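PDB 3NX4: putative oxidoreductase from Salmonella enterica subsp. enterica serovar Typhimurium, which binds NADP and probably acts as an NADPH-dependent acryloyl-CoA reductase of the medium-chain dehydrogenase/reductase superfamily. Local coordinates for residues E82-G87 with A111-L116; A127-M132 with A276-R281; A163-H168 with K284-S289. All blocks are in the same frame, centred on the assembly; numbering follows the deposited sequence.

Contact 1: E82-G87 with A111-L116; sequences EVLLTG and ALPAGL
A111 stands beside V83 as a non-hydrogen-bonded antiparallel pair, their CA atoms 4.5 Å apart and their side chains diverging; the small A111 side chain sits on the exposed side, away from V83. The chain then leaves the pairing, and L112 N gives its hydrogen to E82 O over 2.9 Å. That bond is nearly straight at the hydrogen (168°), although the donor stands above the carbonyl plane. With chi1 at -177°, L112 extends away from its own N-H, which brings CD2 to 3.7 Å from E82 CB. The aliphatic root of E82 thus shields a leucine at the surface, while its carboxylate turns to T68 OG1 on the neighbouring strand. P113 follows, a rigid ring with no N-H to offer, and crosses L84 at about a right angle, with P113 CD 3.8 Å from L84 CD2. Beyond it the chain reverses in a type II turn, closed by L116 N on P113 O at 3.1 Å. G115, with positive phi, takes the turn position where a CB would strike the preceding carbonyl oxygen. Such an edge pairing, leading into helix 118-140, belongs to the GroES-like catalytic domain of the medium-chain dehydrogenases.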
loop_
_atom_site.group_PDB
_atom_site.type_symbol
_atom_site.label_atom_id
_atom_site.label_comp_id
_atom_site.label_asym_id
_atom_site.label_seq_id
_atom_site.Cartn_x
_atom_site.Cartn_y
_atom_site.Cartn_z
ATOM N N GLU A 82 -4.084 -12.301 -35.558
ATOM C CA GLU A 82 -4.597 -11.125 -34.852
ATOM C C GLU A 82 -3.880 -10.923 -33.513
ATOM O O GLU A 82 -3.789 -11.854 -32.706
ATOM C CB GLU A 82 -6.108 -11.250 -34.604
ATOM C CG GLU A 82 -6.968 -11.327 -35.873
ATOM C CD GLU A 82 -7.004 -10.019 -36.648
ATOM O OE1 GLU A 82 -7.276 -8.958 -36.038
ATOM O OE2 GLU A 82 -6.761 -10.053 -37.873
ATOM N N VAL A 83 -3.386 -9.708 -33.273
ATOM C CA VAL A 83 -2.648 -9.401 -32.043
ATOM C C VAL A 83 -3.008 -8.034 -31.468
ATOM O O VAL A 83 -3.597 -7.189 -32.145
ATOM C CB VAL A 83 -1.122 -9.402 -32.284
ATOM C CG1 VAL A 83 -0.648 -10.785 -32.725
ATOM C CG2 VAL A 83 -0.756 -8.338 -33.321
ATOM N N LEU A 84 -2.651 -7.819 -30.205
ATOM C CA LEU A 84 -2.809 -6.503 -29.608
ATOM C C LEU A 84 -1.546 -6.154 -28.842
ATOM O O LEU A 84 -0.738 -7.021 -28.537
ATOM C CB LEU A 84 -4.043 -6.454 -28.692
ATOM C CG LEU A 84 -4.057 -7.285 -27.403
ATOM C CD1 LEU A 84 -3.181 -6.649 -26.322
ATOM C CD2 LEU A 84 -5.497 -7.401 -26.895
ATOM N N LEU A 85 -1.369 -4.876 -28.545
ATOM C CA LEU A 85 -0.250 -4.456 -27.720
ATOM C C LEU A 85 -0.663 -3.265 -26.871
ATOM O O LEU A 85 -1.312 -2.339 -27.355
ATOM C CB LEU A 85 0.968 -4.099 -28.581
ATOM C CG LEU A 85 2.221 -3.547 -27.885
ATOM C CD1 LEU A 85 3.499 -3.889 -28.687
ATOM C CD2 LEU A 85 2.117 -2.045 -27.651
ATOM N N THR A 86 -0.289 -3.308 -25.600
ATOM C CA THR A 86 -0.343 -2.132 -24.744
ATOM C C THR A 86 0.973 -2.048 -23.974
ATOM O O THR A 86 1.517 -3.073 -23.535
ATOM C CB THR A 86 -1.538 -2.172 -23.739
ATOM O OG1 THR A 86 -1.353 -3.235 -22.794
ATOM C CG2 THR A 86 -2.863 -2.380 -24.471
ATOM N N GLY A 87 1.503 -0.837 -23.830
ATOM C CA GLY A 87 2.596 -0.609 -22.892
ATOM C C GLY A 87 3.978 -0.956 -23.401
ATOM O O GLY A 87 4.287 -0.749 -24.577
ATOM N N ALA A 111 -1.444 -12.271 -28.156
ATOM C CA ALA A 111 -2.357 -12.850 -29.149
ATOM C C ALA A 111 -3.780 -12.381 -28.836
ATOM O O ALA A 111 -4.193 -12.377 -27.677
ATOM C CB ALA A 111 -2.276 -14.364 -29.140
ATOM N N LEU A 112 -4.525 -11.958 -29.853
ATOM C CA LEU A 112 -5.866 -11.418 -29.614
ATOM C C LEU A 112 -6.728 -12.462 -28.912
ATOM O O LEU A 112 -6.964 -13.542 -29.462
ATOM C CB LEU A 112 -6.523 -11.001 -30.932
ATOM C CG LEU A 112 -7.909 -10.368 -30.755
ATOM C CD1 LEU A 112 -7.792 -9.030 -30.051
ATOM C CD2 LEU A 112 -8.605 -10.201 -32.108
ATOM N N PRO A 113 -7.192 -12.154 -27.690
ATOM C CA PRO A 113 -7.877 -13.192 -26.910
ATOM C C PRO A 113 -9.117 -13.692 -27.633
ATOM O O PRO A 113 -9.787 -12.910 -28.293
ATOM C CB PRO A 113 -8.269 -12.462 -25.613
ATOM C CG PRO A 113 -7.322 -11.317 -25.517
ATOM C CD PRO A 113 -7.039 -10.897 -26.932
ATOM N N ALA A 114 -9.409 -14.981 -27.521
ATOM C CA ALA A 114 -10.651 -15.515 -28.056
ATOM C C ALA A 114 -11.822 -14.800 -27.388
ATOM O O ALA A 114 -11.789 -14.530 -26.191
ATOM C CB ALA A 114 -10.738 -17.002 -27.809
ATOM N N GLY A 115 -12.849 -14.496 -28.171
ATOM C CA GLY A 115 -14.003 -13.781 -27.673
ATOM C C GLY A 115 -13.859 -12.270 -27.717
ATOM O O GLY A 115 -14.819 -11.551 -27.455
ATOM N N LEU A 116 -12.672 -11.774 -28.043
ATOM C CA LEU A 116 -12.462 -10.328 -28.070
ATOM C C LEU A 116 -12.165 -9.839 -29.483
ATOM O O LEU A 116 -11.213 -10.306 -30.108
ATOM C CB LEU A 116 -11.310 -9.945 -27.135
ATOM C CG LEU A 116 -11.106 -8.456 -26.851
ATOM C CD1 LEU A 116 -12.332 -7.876 -26.142
ATOM C CD2 LEU A 116 -9.844 -8.229 -26.012
#

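Contact 2: A127-M132 with A276-R281; sequences AGFTAM and AEAWAR. With NAP (NADP nicotinamide-adenine-dinucleotide phosphate), chain C.
M132, a selenomethionine with SE in the place of the methionine sulfur, reaches over A278 and R281 from helix 118-140; its unbranched chain can bend at chi2 and chi3 to follow them both. Its CB points toward the other helix, and CG, anti to the backbone N (chi1 -170°), comes 3.6 Å from A278 O and also packs on A278 CB. A bend at chi2 then takes SE to R281 CB, 3.7 Å away. At the tip, CE lies over one face of the R281 guanidinium, nearer its rim than its centre and 3.6 Å from R281 NH2. This apolar cover leaves the N-H groups to acidic partners: NH1 makes a salt bridge to E139 and NE another to D285, which probably hold the flat group steady under the methyl.

One turn earlier, F129 lies against A278 and W279. Its CE1 meets A278 CB at 3.7 Å, where a small alanine lets the aromatic ring approach the helix. F129 CD1 sits over one face of the indole, 3.5 Å from W279 NE1. The two planes are only 24° apart, but the rings are slid so far that they barely overlap, with 4.9 Å between the centroids of the phenyl and the five-membered ring.

T130 faces the other way, toward the nicotinamide of NADP, with OG1 3.1 Å from C4N; the same hydroxyl is hydrogen-bonded to T126 O. The axes of the two segments pass 9.4 Å apart at 100°. Helix 118-140 packs on helix 272-285 here, and also on helix 158-169, where V159 meets A131 and L166 meets M132, and on strand 82-86, whose T86 touches F129 and W279.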
loop_
_atom_site.group_PDB
_atom_site.type_symbol
_atom_site.label_atom_id
_atom_site.label_comp_id
_atom_site.label_asym_id
_atom_site.label_seq_id
_atom_site.Cartn_x
_atom_site.Cartn_y
_atom_site.Cartn_z
ATOM N N ALA A 127 -6.165 1.907 -20.695
ATOM C CA ALA A 127 -7.051 2.362 -19.624
ATOM C C ALA A 127 -7.805 1.194 -19.008
ATOM O O ALA A 127 -7.818 1.020 -17.790
ATOM C CB ALA A 127 -8.055 3.422 -20.154
ATOM N N GLY A 128 -8.446 0.397 -19.857
ATOM C CA GLY A 128 -9.245 -0.723 -19.393
ATOM C C GLY A 128 -8.402 -1.865 -18.834
ATOM O O GLY A 128 -8.780 -2.509 -17.857
ATOM N N PHE A 129 -7.259 -2.122 -19.459
ATOM C CA PHE A 129 -6.322 -3.121 -18.957
ATOM C C PHE A 129 -5.878 -2.737 -17.540
ATOM O O PHE A 129 -5.870 -3.564 -16.631
ATOM C CB PHE A 129 -5.136 -3.214 -19.928
ATOM C CG PHE A 129 -4.003 -4.082 -19.454
ATOM C CD1 PHE A 129 -4.065 -5.471 -19.578
ATOM C CD2 PHE A 129 -2.841 -3.508 -18.957
ATOM C CE1 PHE A 129 -3.008 -6.272 -19.159
ATOM C CE2 PHE A 129 -1.764 -4.307 -18.550
ATOM C CZ PHE A 129 -1.854 -5.689 -18.643
ATOM N N THR A 130 -5.554 -1.463 -17.355
ATOM C CA THR A 130 -5.244 -0.912 -16.040
ATOM C C THR A 130 -6.402 -1.046 -15.020
ATOM O O THR A 130 -6.182 -1.394 -13.859
ATOM C CB THR A 130 -4.845 0.568 -16.175
ATOM O OG1 THR A 130 -3.721 0.671 -17.057
ATOM C CG2 THR A 130 -4.466 1.159 -14.813
ATOM N N ALA A 131 -7.624 -0.746 -15.433
ATOM C CA ALA A 131 -8.762 -0.896 -14.526
ATOM C C ALA A 131 -8.843 -2.342 -14.058
ATOM O O ALA A 131 -9.134 -2.617 -12.881
ATOM C CB ALA A 131 -10.050 -0.510 -15.209
HETATM N N MSE A 132 -8.592 -3.266 -14.991
HETATM C CA MSE A 132 -8.651 -4.682 -14.662
HETATM C C MSE A 132 -7.559 -5.039 -13.641
HETATM O O MSE A 132 -7.815 -5.754 -12.671
HETATM C CB MSE A 132 -8.525 -5.547 -15.919
HETATM C CG MSE A 132 -8.819 -7.017 -15.666
HETATM SE SE MSE A 132 -10.717 -7.382 -15.263
HETATM C CE MSE A 132 -10.461 -8.059 -13.573
ATOM N N ALA A 276 -1.679 -11.647 -19.331
ATOM C CA ALA A 276 -2.586 -12.584 -19.996
ATOM C C ALA A 276 -3.845 -12.831 -19.164
ATOM O O ALA A 276 -4.941 -12.918 -19.703
ATOM C CB ALA A 276 -1.876 -13.907 -20.292
ATOM N N GLU A 277 -3.692 -12.948 -17.848
ATOM C CA GLU A 277 -4.834 -13.132 -16.964
ATOM C C GLU A 277 -5.796 -11.940 -17.062
ATOM O O GLU A 277 -7.012 -12.101 -17.111
ATOM C CB GLU A 277 -4.340 -13.297 -15.529
ATOM C CG GLU A 277 -5.405 -13.650 -14.511
ATOM C CD GLU A 277 -4.827 -13.827 -13.112
ATOM O OE1 GLU A 277 -3.598 -13.659 -12.941
ATOM O OE2 GLU A 277 -5.601 -14.134 -12.181
ATOM N N ALA A 278 -5.237 -10.735 -17.081
ATOM C CA ALA A 278 -6.075 -9.540 -17.116
ATOM C C ALA A 278 -6.938 -9.548 -18.384
ATOM O O ALA A 278 -8.147 -9.316 -18.327
ATOM C CB ALA A 278 -5.224 -8.282 -17.037
ATOM N N TRP A 279 -6.322 -9.833 -19.532
ATOM C CA TRP A 279 -7.075 -9.854 -20.790
ATOM C C TRP A 279 -8.183 -10.903 -20.756
ATOM O O TRP A 279 -9.318 -10.632 -21.120
ATOM C CB TRP A 279 -6.149 -10.043 -22.009
ATOM C CG TRP A 279 -5.429 -8.780 -22.352
ATOM C CD1 TRP A 279 -4.101 -8.515 -22.161
ATOM C CD2 TRP A 279 -6.010 -7.575 -22.883
ATOM N NE1 TRP A 279 -3.815 -7.232 -22.566
ATOM C CE2 TRP A 279 -4.969 -6.630 -23.005
ATOM C CE3 TRP A 279 -7.304 -7.212 -23.284
ATOM C CZ2 TRP A 279 -5.178 -5.349 -23.513
ATOM C CZ3 TRP A 279 -7.515 -5.924 -23.791
ATOM C CH2 TRP A 279 -6.456 -5.011 -23.898
ATOM N N ALA A 280 -7.853 -12.100 -20.290
ATOM C CA ALA A 280 -8.863 -13.137 -20.139
ATOM C C ALA A 280 -10.019 -12.676 -19.232
ATOM O O ALA A 280 -11.179 -12.951 -19.520
ATOM C CB ALA A 280 -8.229 -14.414 -19.603
ATOM N N ARG A 281 -9.704 -11.977 -18.142
ATOM C CA ARG A 281 -10.748 -11.502 -17.216
ATOM C C ARG A 281 -11.622 -10.421 -17.860
ATOM O O ARG A 281 -12.842 -10.403 -17.681
ATOM C CB ARG A 281 -10.142 -10.968 -15.904
ATOM C CG ARG A 281 -9.630 -12.060 -14.924
ATOM C CD ARG A 281 -10.763 -12.770 -14.191
ATOM N NE ARG A 281 -11.688 -11.842 -13.524
ATOM C CZ ARG A 281 -11.526 -11.368 -12.289
ATOM N NH1 ARG A 281 -10.474 -11.737 -11.572
ATOM N NH2 ARG A 281 -12.424 -10.529 -11.764
HETATM P PA NAP C . -8.861 10.250 -18.248
HETATM O O1A NAP C . -9.746 9.542 -19.187
HETATM O O2A NAP C . -8.445 11.617 -18.599
HETATM O O5B NAP C . -9.479 10.210 -16.775
HETATM C C5B NAP C . -8.968 11.076 -15.800
HETATM C C4B NAP C . -10.179 11.550 -15.010
HETATM O O4B NAP C . -9.733 12.250 -13.882
HETATM C C3B NAP C . -11.055 12.519 -15.809
HETATM O O3B NAP C . -12.088 11.822 -16.478
HETATM C C2B NAP C . -11.627 13.420 -14.731
HETATM O O2B NAP C . -12.793 12.799 -14.245
HETATM C C1B NAP C . -10.583 13.360 -13.629
HETATM N N9A NAP C . -9.738 14.563 -13.606
HETATM C C8A NAP C . -9.135 15.181 -14.674
HETATM N N7A NAP C . -8.426 16.236 -14.200
HETATM C C5A NAP C . -8.558 16.284 -12.859
HETATM C C6A NAP C . -8.058 17.146 -11.891
HETATM N N6A NAP C . -7.277 18.167 -12.221
HETATM N N1A NAP C . -8.375 16.930 -10.573
HETATM C C2A NAP C . -9.188 15.875 -10.215
HETATM N N3A NAP C . -9.691 15.025 -11.178
HETATM C C4A NAP C . -9.380 15.233 -12.476
HETATM O O3 NAP C . -7.500 9.398 -18.051
HETATM P PN NAP C . -7.274 7.813 -18.092
HETATM O O1N NAP C . -6.753 7.401 -19.416
HETATM O O2N NAP C . -8.514 7.192 -17.575
HETATM O O5D NAP C . -6.099 7.714 -16.995
HETATM C C5D NAP C . -6.383 8.090 -15.668
HETATM C C4D NAP C . -5.083 8.279 -14.903
HETATM O O4D NAP C . -4.443 7.029 -14.808
HETATM C C3D NAP C . -4.123 9.198 -15.638
HETATM O O3D NAP C . -3.408 9.966 -14.694
HETATM C C2D NAP C . -3.177 8.254 -16.344
HETATM O O2D NAP C . -1.899 8.822 -16.500
HETATM C C1D NAP C . -3.144 7.107 -15.355
HETATM N N1N NAP C . -2.797 5.809 -15.948
HETATM C C2N NAP C . -1.671 5.183 -15.498
HETATM C C3N NAP C . -1.290 3.940 -15.994
HETATM C C7N NAP C . -0.394 3.103 -15.124
HETATM O O7N NAP C . 0.539 2.230 -15.706
HETATM N N7N NAP C . -0.510 3.217 -13.805
HETATM C C4N NAP C . -2.082 3.331 -16.968
HETATM C C5N NAP C . -3.240 3.981 -17.419
HETATM C C6N NAP C . -3.592 5.221 -16.890
HETATM P P2B NAP C . -14.063 13.684 -13.762
HETATM O O1X NAP C . -15.232 12.743 -13.647
HETATM O O2X NAP C . -13.767 14.301 -12.417
HETATM O O3X NAP C . -14.314 14.744 -14.801
#

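Contact 3: A163-H168 with K284-S289; sequences AVALLH and KDLPES
D285 OD1 is gripped by two lysines, K284 NZ at 2.6 Å and K169 NZ, from the end of helix 158-169, while OD2 has an arginine partner of its own. K284 comes in on the syn side of the carboxylate, 17° out of its plane. Three cations about one acid would be expected to favour its charged form, and the acid in turn to offset the closeness of K284 and the arginine. Through K169 the carboxylate is tied to the end of helix 158-169.

The direct contact is apolar. L166 CD2 touches D285 CB and L286 CD2, both at 3.7 Å, so that one methyl spans the aspartate's root and the next leucine. The L166 and D285 side chains cross at about a right angle. With CG anti to the carbonyl carbon (chi1 -84°), the L286 side chain is directed at the helix, where CD2 lies 4.0 Å from A165 CB; the small alanine lets the leucine lie close. L286 is where the chain departs from helical geometry, and P287, which cannot donate a backbone hydrogen bond, suits this break, its CD lying 4.5 Å from A165 O. The buried D285 O has no partner in the model.

The junction between helices 272-285 and 288-294 rests on helix 158-169 of the Rossmann-fold domain. L167 on that helix packs on strand 150-152, L166 meets V135 of helix 118-140, and L286 reaches I124 there and Y291 of helix 288-294.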
loop_
_atom_site.group_PDB
_atom_site.type_symbol
_atom_site.label_atom_id
_atom_site.label_comp_id
_atom_site.label_asym_id
_atom_site.label_seq_id
_atom_site.Cartn_x
_atom_site.Cartn_y
_atom_site.Cartn_z
ATOM N N ALA A 163 -13.511 0.654 -14.781
ATOM C CA ALA A 163 -13.541 0.206 -13.383
ATOM C C ALA A 163 -14.975 0.109 -12.852
ATOM O O ALA A 163 -15.349 -0.860 -12.185
ATOM C CB ALA A 163 -12.726 1.157 -12.513
ATOM N N VAL A 164 -15.772 1.132 -13.143
ATOM C CA VAL A 164 -17.160 1.173 -12.665
ATOM C C VAL A 164 -17.916 -0.015 -13.273
ATOM O O VAL A 164 -18.616 -0.749 -12.570
ATOM C CB VAL A 164 -17.833 2.514 -13.045
ATOM C CG1 VAL A 164 -19.376 2.454 -12.858
ATOM C CG2 VAL A 164 -17.209 3.688 -12.250
ATOM N N ALA A 165 -17.728 -0.222 -14.575
ATOM C CA ALA A 165 -18.418 -1.287 -15.304
ATOM C C ALA A 165 -18.025 -2.674 -14.802
ATOM O O ALA A 165 -18.876 -3.548 -14.650
ATOM C CB ALA A 165 -18.146 -1.177 -16.805
ATOM N N LEU A 166 -16.735 -2.870 -14.553
ATOM C CA LEU A 166 -16.234 -4.140 -14.009
ATOM C C LEU A 166 -16.774 -4.412 -12.602
ATOM O O LEU A 166 -17.331 -5.474 -12.340
ATOM C CB LEU A 166 -14.703 -4.148 -13.971
ATOM C CG LEU A 166 -14.018 -4.203 -15.334
ATOM C CD1 LEU A 166 -12.531 -3.954 -15.157
ATOM C CD2 LEU A 166 -14.280 -5.554 -15.997
ATOM N N LEU A 167 -16.596 -3.450 -11.701
ATOM C CA LEU A 167 -17.065 -3.608 -10.325
ATOM C C LEU A 167 -18.563 -3.860 -10.307
ATOM O O LEU A 167 -19.049 -4.675 -9.536
ATOM C CB LEU A 167 -16.744 -2.367 -9.478
ATOM C CG LEU A 167 -15.243 -2.126 -9.234
ATOM C CD1 LEU A 167 -15.012 -0.709 -8.697
ATOM C CD2 LEU A 167 -14.637 -3.191 -8.304
ATOM N N HIS A 168 -19.300 -3.144 -11.153
ATOM C CA HIS A 168 -20.737 -3.351 -11.224
ATOM C C HIS A 168 -21.067 -4.791 -11.636
ATOM O O HIS A 168 -21.908 -5.448 -11.028
ATOM C CB HIS A 168 -21.370 -2.380 -12.212
ATOM C CG HIS A 168 -22.842 -2.575 -12.369
ATOM N ND1 HIS A 168 -23.733 -2.361 -11.338
ATOM C CD2 HIS A 168 -23.582 -2.980 -13.429
ATOM C CE1 HIS A 168 -24.958 -2.620 -11.759
ATOM N NE2 HIS A 168 -24.894 -2.998 -13.023
ATOM N N LYS A 284 -14.204 -11.786 -20.034
ATOM C CA LYS A 284 -15.258 -12.377 -19.223
ATOM C C LYS A 284 -16.120 -11.340 -18.504
ATOM O O LYS A 284 -17.337 -11.500 -18.412
ATOM C CB LYS A 284 -14.651 -13.356 -18.208
ATOM C CG LYS A 284 -15.661 -14.004 -17.277
ATOM C CD LYS A 284 -14.987 -14.978 -16.313
ATOM C CE LYS A 284 -14.058 -14.263 -15.325
ATOM N NZ LYS A 284 -14.777 -13.551 -14.220
ATOM N N ASP A 285 -15.496 -10.275 -18.006
ATOM C CA ASP A 285 -16.152 -9.406 -17.031
ATOM C C ASP A 285 -16.751 -8.092 -17.554
ATOM O O ASP A 285 -17.564 -7.471 -16.863
ATOM C CB ASP A 285 -15.220 -9.146 -15.842
ATOM C CG ASP A 285 -14.978 -10.396 -15.021
ATOM O OD1 ASP A 285 -15.800 -11.328 -15.113
ATOM O OD2 ASP A 285 -13.978 -10.453 -14.283
ATOM N N LEU A 286 -16.362 -7.658 -18.750
ATOM C CA LEU A 286 -16.999 -6.477 -19.349
ATOM C C LEU A 286 -18.246 -6.860 -20.135
ATOM O O LEU A 286 -18.179 -7.673 -21.052
ATOM C CB LEU A 286 -16.047 -5.723 -20.272
ATOM C CG LEU A 286 -15.058 -4.711 -19.709
ATOM C CD1 LEU A 286 -14.335 -4.034 -20.862
ATOM C CD2 LEU A 286 -15.770 -3.671 -18.850
ATOM N N PRO A 287 -19.393 -6.257 -19.790
ATOM C CA PRO A 287 -20.621 -6.497 -20.557
ATOM C C PRO A 287 -20.531 -5.901 -21.958
ATOM O O PRO A 287 -19.839 -4.898 -22.145
ATOM C CB PRO A 287 -21.695 -5.761 -19.746
ATOM C CG PRO A 287 -20.951 -4.705 -18.998
ATOM C CD PRO A 287 -19.594 -5.295 -18.691
ATOM N N GLU A 288 -21.224 -6.510 -22.920
ATOM C CA GLU A 288 -21.268 -6.007 -24.289
ATOM C C GLU A 288 -21.688 -4.540 -24.326
ATOM O O GLU A 288 -21.188 -3.752 -25.132
ATOM C CB GLU A 288 -22.245 -6.840 -25.125
ATOM C CG GLU A 288 -22.774 -6.127 -26.362
ATOM C CD GLU A 288 -21.672 -5.716 -27.324
ATOM O OE1 GLU A 288 -20.832 -6.578 -27.671
ATOM O OE2 GLU A 288 -21.642 -4.530 -27.726
ATOM N N SER A 289 -22.610 -4.178 -23.441
ATOM C CA SER A 289 -23.122 -2.821 -23.398
ATOM C C SER A 289 -22.019 -1.792 -23.149
ATOM O O SER A 289 -22.153 -0.634 -23.541
ATOM C CB SER A 289 -24.207 -2.700 -22.325
ATOM O OG SER A 289 -23.660 -2.865 -21.033
#

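Contacts 1 and 2 meet at W279: L84 CD1 lies 3.7 Å from W279 CZ2, while T86 and L116 also pack on the indole and P113 on W279 CB, carrying the GroES-like strand edge onto helix 272-285. Contacts 2 and 3 share that helix and join again where M132 SE lies 3.9 Å from L166 CD1. Contacts 1 and 3 do not touch, their nearest atoms being about 7 Å apart, so contact 2 lies between them in space. It is also the one at the cofactor: L84 and L166 have side chains about 14 and 12 Å from NADP, whereas T130 reaches the nicotinamide itself.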